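Local coordinates for protein pectinesterase inhibitor (Actinidia chinensis, PDB 1XG2) that inhibits plant pectin methylesterase by binding to it as a four-helix bundle, and may take part in regulating fruit ripening, at residues A49-T60 and Y72-I83. Residues are numbered along the deposited sequence; the frame is centred on the assembly and turned at random.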
loop_
_atom_site.group_PDB
_atom_site.type_symbol
_atom_site.label_atom_id
_atom_site.label_comp_id
_atom_site.label_asym_id
_atom_site.label_seq_id
_atom_site.Cartn_x
_atom_site.Cartn_y
_atom_site.Cartn_z
ATOM N N ALA B 49 -8.238 -13.295 13.722
ATOM C CA ALA B 49 -7.737 -13.506 12.366
ATOM C C ALA B 49 -7.546 -14.993 12.095
ATOM O O ALA B 49 -7.838 -15.463 11.008
ATOM C CB ALA B 49 -6.415 -12.743 12.142
ATOM N N LYS B 50 -7.062 -15.733 13.089
ATOM C CA LYS B 50 -6.784 -17.159 12.914
ATOM C C LYS B 50 -8.083 -17.938 12.737
ATOM O O LYS B 50 -8.181 -18.801 11.858
ATOM C CB LYS B 50 -5.975 -17.710 14.083
ATOM C CG LYS B 50 -4.508 -17.315 14.040
ATOM C CD LYS B 50 -3.746 -17.910 15.198
ATOM C CE LYS B 50 -2.238 -17.781 15.012
ATOM N NZ LYS B 50 -1.540 -17.970 16.316
ATOM N N GLN B 51 -9.093 -17.604 13.530
ATOM C CA GLN B 51 -10.397 -18.238 13.394
ATOM C C GLN B 51 -11.010 -17.952 12.019
ATOM O O GLN B 51 -11.605 -18.836 11.388
ATOM C CB GLN B 51 -11.355 -17.787 14.503
ATOM C CG GLN B 51 -12.793 -18.280 14.285
ATOM C CD GLN B 51 -13.735 -17.947 15.443
ATOM O OE1 GLN B 51 -13.671 -18.574 16.514
ATOM N NE2 GLN B 51 -14.628 -16.972 15.221
ATOM N N THR B 52 -10.867 -16.713 11.552
ATOM C CA THR B 52 -11.459 -16.307 10.292
ATOM C C THR B 52 -10.764 -16.974 9.110
ATOM O O THR B 52 -11.413 -17.314 8.127
ATOM C CB THR B 52 -11.470 -14.774 10.174
ATOM O OG1 THR B 52 -12.319 -14.234 11.197
ATOM C CG2 THR B 52 -12.117 -14.320 8.882
ATOM N N SER B 53 -9.459 -17.198 9.228
ATOM C CA SER B 53 -8.720 -17.963 8.231
ATOM C C SER B 53 -9.394 -19.328 8.013
ATOM O O SER B 53 -9.523 -19.804 6.881
ATOM C CB SER B 53 -7.265 -18.146 8.683
ATOM O OG SER B 53 -6.576 -19.032 7.820
ATOM N N LYS B 54 -9.840 -19.943 9.103
ATOM C CA LYS B 54 -10.519 -21.248 9.018
ATOM C C LYS B 54 -11.910 -21.130 8.422
ATOM O O LYS B 54 -12.340 -22.002 7.676
ATOM C CB LYS B 54 -10.591 -21.905 10.393
ATOM C CG LYS B 54 -9.237 -22.145 11.006
ATOM C CD LYS B 54 -9.360 -22.749 12.385
ATOM C CE LYS B 54 -8.008 -23.233 12.853
ATOM N NZ LYS B 54 -7.884 -23.095 14.331
ATOM N N ILE B 55 -12.609 -20.041 8.745
ATOM C CA ILE B 55 -13.912 -19.748 8.162
ATOM C C ILE B 55 -13.799 -19.609 6.646
ATOM O O ILE B 55 -14.618 -20.149 5.902
ATOM C CB ILE B 55 -14.524 -18.478 8.777
ATOM C CG1 ILE B 55 -14.970 -18.780 10.209
ATOM C CG2 ILE B 55 -15.691 -17.967 7.905
ATOM C CD1 ILE B 55 -15.347 -17.541 11.019
ATOM N N ILE B 56 -12.777 -18.897 6.187
ATOM C CA ILE B 56 -12.572 -18.717 4.749
ATOM C C ILE B 56 -12.257 -20.052 4.081
ATOM O O ILE B 56 -12.796 -20.351 3.026
ATOM C CB ILE B 56 -11.454 -17.677 4.470
ATOM C CG1 ILE B 56 -11.894 -16.295 4.965
ATOM C CG2 ILE B 56 -11.162 -17.603 3.000
ATOM C CD1 ILE B 56 -10.717 -15.344 5.256
ATOM N N ALA B 57 -11.393 -20.847 4.693
ATOM C CA ALA B 57 -11.060 -22.161 4.145
ATOM C C ALA B 57 -12.349 -22.995 3.993
ATOM O O ALA B 57 -12.564 -23.654 2.970
ATOM C CB ALA B 57 -10.066 -22.849 5.029
ATOM N N SER B 58 -13.230 -22.899 4.984
ATOM C CA SER B 58 -14.484 -23.659 4.979
ATOM C C SER B 58 -15.430 -23.181 3.871
ATOM O O SER B 58 -16.027 -24.000 3.171
ATOM C CB SER B 58 -15.138 -23.606 6.377
ATOM O OG SER B 58 -16.290 -24.427 6.470
ATOM N N LEU B 59 -15.530 -21.863 3.673
ATOM C CA LEU B 59 -16.343 -21.290 2.597
ATOM C C LEU B 59 -15.847 -21.679 1.198
ATOM O O LEU B 59 -16.652 -21.954 0.307
ATOM C CB LEU B 59 -16.392 -19.760 2.721
ATOM C CG LEU B 59 -17.152 -19.240 3.944
ATOM C CD1 LEU B 59 -16.897 -17.759 4.189
ATOM C CD2 LEU B 59 -18.643 -19.492 3.786
ATOM N N THR B 60 -14.527 -21.682 1.029
ATOM C CA THR B 60 -13.849 -22.122 -0.191
ATOM C C THR B 60 -14.168 -23.590 -0.506
ATOM O O THR B 60 -14.464 -23.944 -1.641
ATOM C CB THR B 60 -12.310 -21.970 -0.012
ATOM O OG1 THR B 60 -11.962 -20.584 0.141
ATOM C CG2 THR B 60 -11.557 -22.404 -1.260
ATOM N N TYR B 72 -12.425 -15.577 -2.263
ATOM C CA TYR B 72 -12.028 -16.244 -1.033
ATOM C C TYR B 72 -10.516 -16.436 -0.953
ATOM O O TYR B 72 -9.939 -16.353 0.125
ATOM C CB TYR B 72 -12.688 -17.610 -0.904
ATOM C CG TYR B 72 -14.185 -17.604 -0.673
ATOM C CD1 TYR B 72 -14.980 -18.642 -1.171
ATOM C CD2 TYR B 72 -14.809 -16.595 0.072
ATOM C CE1 TYR B 72 -16.350 -18.667 -0.955
ATOM C CE2 TYR B 72 -16.174 -16.604 0.285
ATOM C CZ TYR B 72 -16.946 -17.649 -0.222
ATOM O OH TYR B 72 -18.311 -17.659 0.001
ATOM N N GLU B 73 -9.873 -16.710 -2.084
ATOM C CA GLU B 73 -8.436 -16.951 -2.056
ATOM C C GLU B 73 -7.710 -15.654 -1.719
ATOM O O GLU B 73 -6.731 -15.665 -0.988
ATOM C CB GLU B 73 -7.919 -17.546 -3.362
ATOM C CG GLU B 73 -6.433 -17.921 -3.305
ATOM C CD GLU B 73 -6.089 -18.951 -2.211
ATOM O OE1 GLU B 73 -6.905 -19.873 -1.959
ATOM O OE2 GLU B 73 -4.993 -18.848 -1.589
ATOM N N THR B 74 -8.220 -14.543 -2.227
ATOM C CA THR B 74 -7.667 -13.225 -1.914
ATOM C C THR B 74 -7.829 -12.954 -0.411
ATOM O O THR B 74 -6.894 -12.520 0.270
ATOM C CB THR B 74 -8.393 -12.169 -2.764
ATOM O OG1 THR B 74 -7.968 -12.275 -4.128
ATOM C CG2 THR B 74 -8.030 -10.748 -2.361
ATOM N N CYS B 75 -9.023 -13.234 0.115
ATOM C CA CYS B 75 -9.286 -13.066 1.548
ATOM C C CYS B 75 -8.322 -13.889 2.365
ATOM O O CYS B 75 -7.731 -13.406 3.330
ATOM C CB CYS B 75 -10.730 -13.456 1.873
ATOM S SG CYS B 75 -11.898 -12.272 1.193
ATOM N N SER B 76 -8.131 -15.133 1.940
ATOM C CA SER B 76 -7.238 -16.054 2.611
ATOM C C SER B 76 -5.784 -15.537 2.654
ATOM O O SER B 76 -5.133 -15.593 3.691
ATOM C CB SER B 76 -7.314 -17.408 1.903
ATOM O OG SER B 76 -6.435 -18.325 2.495
ATOM N N GLU B 77 -5.291 -15.031 1.530
ATOM C CA GLU B 77 -3.923 -14.481 1.464
ATOM C C GLU B 77 -3.764 -13.264 2.380
ATOM O O GLU B 77 -2.767 -13.126 3.085
ATOM C CB GLU B 77 -3.562 -14.126 0.020
ATOM C CG GLU B 77 -3.365 -15.361 -0.850
ATOM C CD GLU B 77 -3.207 -15.065 -2.345
ATOM O OE1 GLU B 77 -3.187 -16.045 -3.138
ATOM O OE2 GLU B 77 -3.106 -13.884 -2.734
ATOM N N ASN B 78 -4.780 -12.413 2.394
ATOM C CA ASN B 78 -4.793 -11.232 3.246
ATOM C C ASN B 78 -4.826 -11.565 4.722
ATOM O O ASN B 78 -4.124 -10.936 5.513
ATOM C CB ASN B 78 -5.963 -10.326 2.885
ATOM C CG ASN B 78 -5.641 -9.421 1.719
ATOM O OD1 ASN B 78 -5.085 -8.329 1.891
ATOM N ND2 ASN B 78 -5.994 -9.856 0.528
ATOM N N TYR B 79 -5.608 -12.576 5.100
ATOM C CA TYR B 79 -5.649 -12.972 6.496
ATOM C C TYR B 79 -4.323 -13.611 6.915
ATOM O O TYR B 79 -3.894 -13.432 8.042
ATOM C CB TYR B 79 -6.859 -13.872 6.797
ATOM C CG TYR B 79 -8.060 -13.061 7.195
ATOM C CD1 TYR B 79 -8.859 -12.442 6.234
ATOM C CD2 TYR B 79 -8.366 -12.857 8.535
ATOM C CE1 TYR B 79 -9.965 -11.663 6.605
ATOM C CE2 TYR B 79 -9.474 -12.098 8.921
ATOM C CZ TYR B 79 -10.259 -11.501 7.951
ATOM O OH TYR B 79 -11.347 -10.748 8.338
ATOM N N ALA B 80 -3.680 -14.331 6.001
ATOM C CA ALA B 80 -2.404 -14.955 6.296
ATOM C C ALA B 80 -1.373 -13.868 6.594
ATOM O O ALA B 80 -0.620 -13.973 7.555
ATOM C CB ALA B 80 -1.951 -15.861 5.138
ATOM N N ASP B 81 -1.378 -12.815 5.789
ATOM C CA ASP B 81 -0.482 -11.685 5.993
ATOM C C ASP B 81 -0.823 -10.950 7.296
ATOM O O ASP B 81 0.078 -10.583 8.050
ATOM C CB ASP B 81 -0.544 -10.728 4.794
ATOM C CG ASP B 81 0.118 -11.308 3.543
ATOM O OD1 ASP B 81 0.892 -12.286 3.673
ATOM O OD2 ASP B 81 -0.086 -10.854 2.388
ATOM N N ALA B 82 -2.117 -10.756 7.568
ATOM C CA ALA B 82 -2.560 -10.115 8.810
ATOM C C ALA B 82 -2.078 -10.872 10.046
ATOM O O ALA B 82 -1.626 -10.256 11.023
ATOM C CB ALA B 82 -4.072 -9.980 8.833
ATOM N N ILE B 83 -2.164 -12.206 10.004
ATOM C CA ILE B 83 -1.710 -13.040 11.121
ATOM C C ILE B 83 -0.210 -12.846 11.339
ATOM O O ILE B 83 0.245 -12.659 12.470
ATOM C CB ILE B 83 -2.054 -14.535 10.876
ATOM C CG1 ILE B 83 -3.570 -14.734 11.015
ATOM C CG2 ILE B 83 -1.253 -15.449 11.829
ATOM C CD1 ILE B 83 -4.116 -15.983 10.328
HETATM O O HOH W 1 -5.555 -17.441 5.681
HETATM O O HOH W 2 -7.953 -19.290 4.740
HETATM O O HOH W 3 -18.948 -20.396 -0.073
HETATM O O HOH W 4 -9.363 -19.746 -0.037
#
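I56 drives its side chain as a knob into the hole formed by Y72, C75, S76 and Y79. Its CG1, anti to the carbonyl carbon (chi1 -65°), carries CD1 to within 3.6 Å of Y79 CD1, while the CG2 branch reaches S76 CB at 4.0 Å. On the same packed side T52 lays CG2 over a face of the Y79 ring, 3.8 Å from its centroid and 29° off the normal, a CH-pi contact. Y79 OH is hydrogen-bonded to D133 OD1 on helix 127-149. Replacing Y79 by alanine is likely to open a gap beside T52 and I56 and to leave D133 without its phenol partner. The segments run antiparallel, at 161° with axes 9.4 Å apart, as two helices of the four-helix bundle; C75, disulfide-bonded to C115, ties this core to helix 98-118. At one end L59 CB sits over the Y72 ring, 3.9 Å from the centroid; at the other, A49 CB meets I83 CG1 at 3.7 Å. The S53 and S76 side is looser and wetted: one water donates to S76 O at 2.7 Å, a second to S53 O. Their links to S53 OG and S76 OG, respectively, hold for one of two conformers of each serine and are doubtful to that extent.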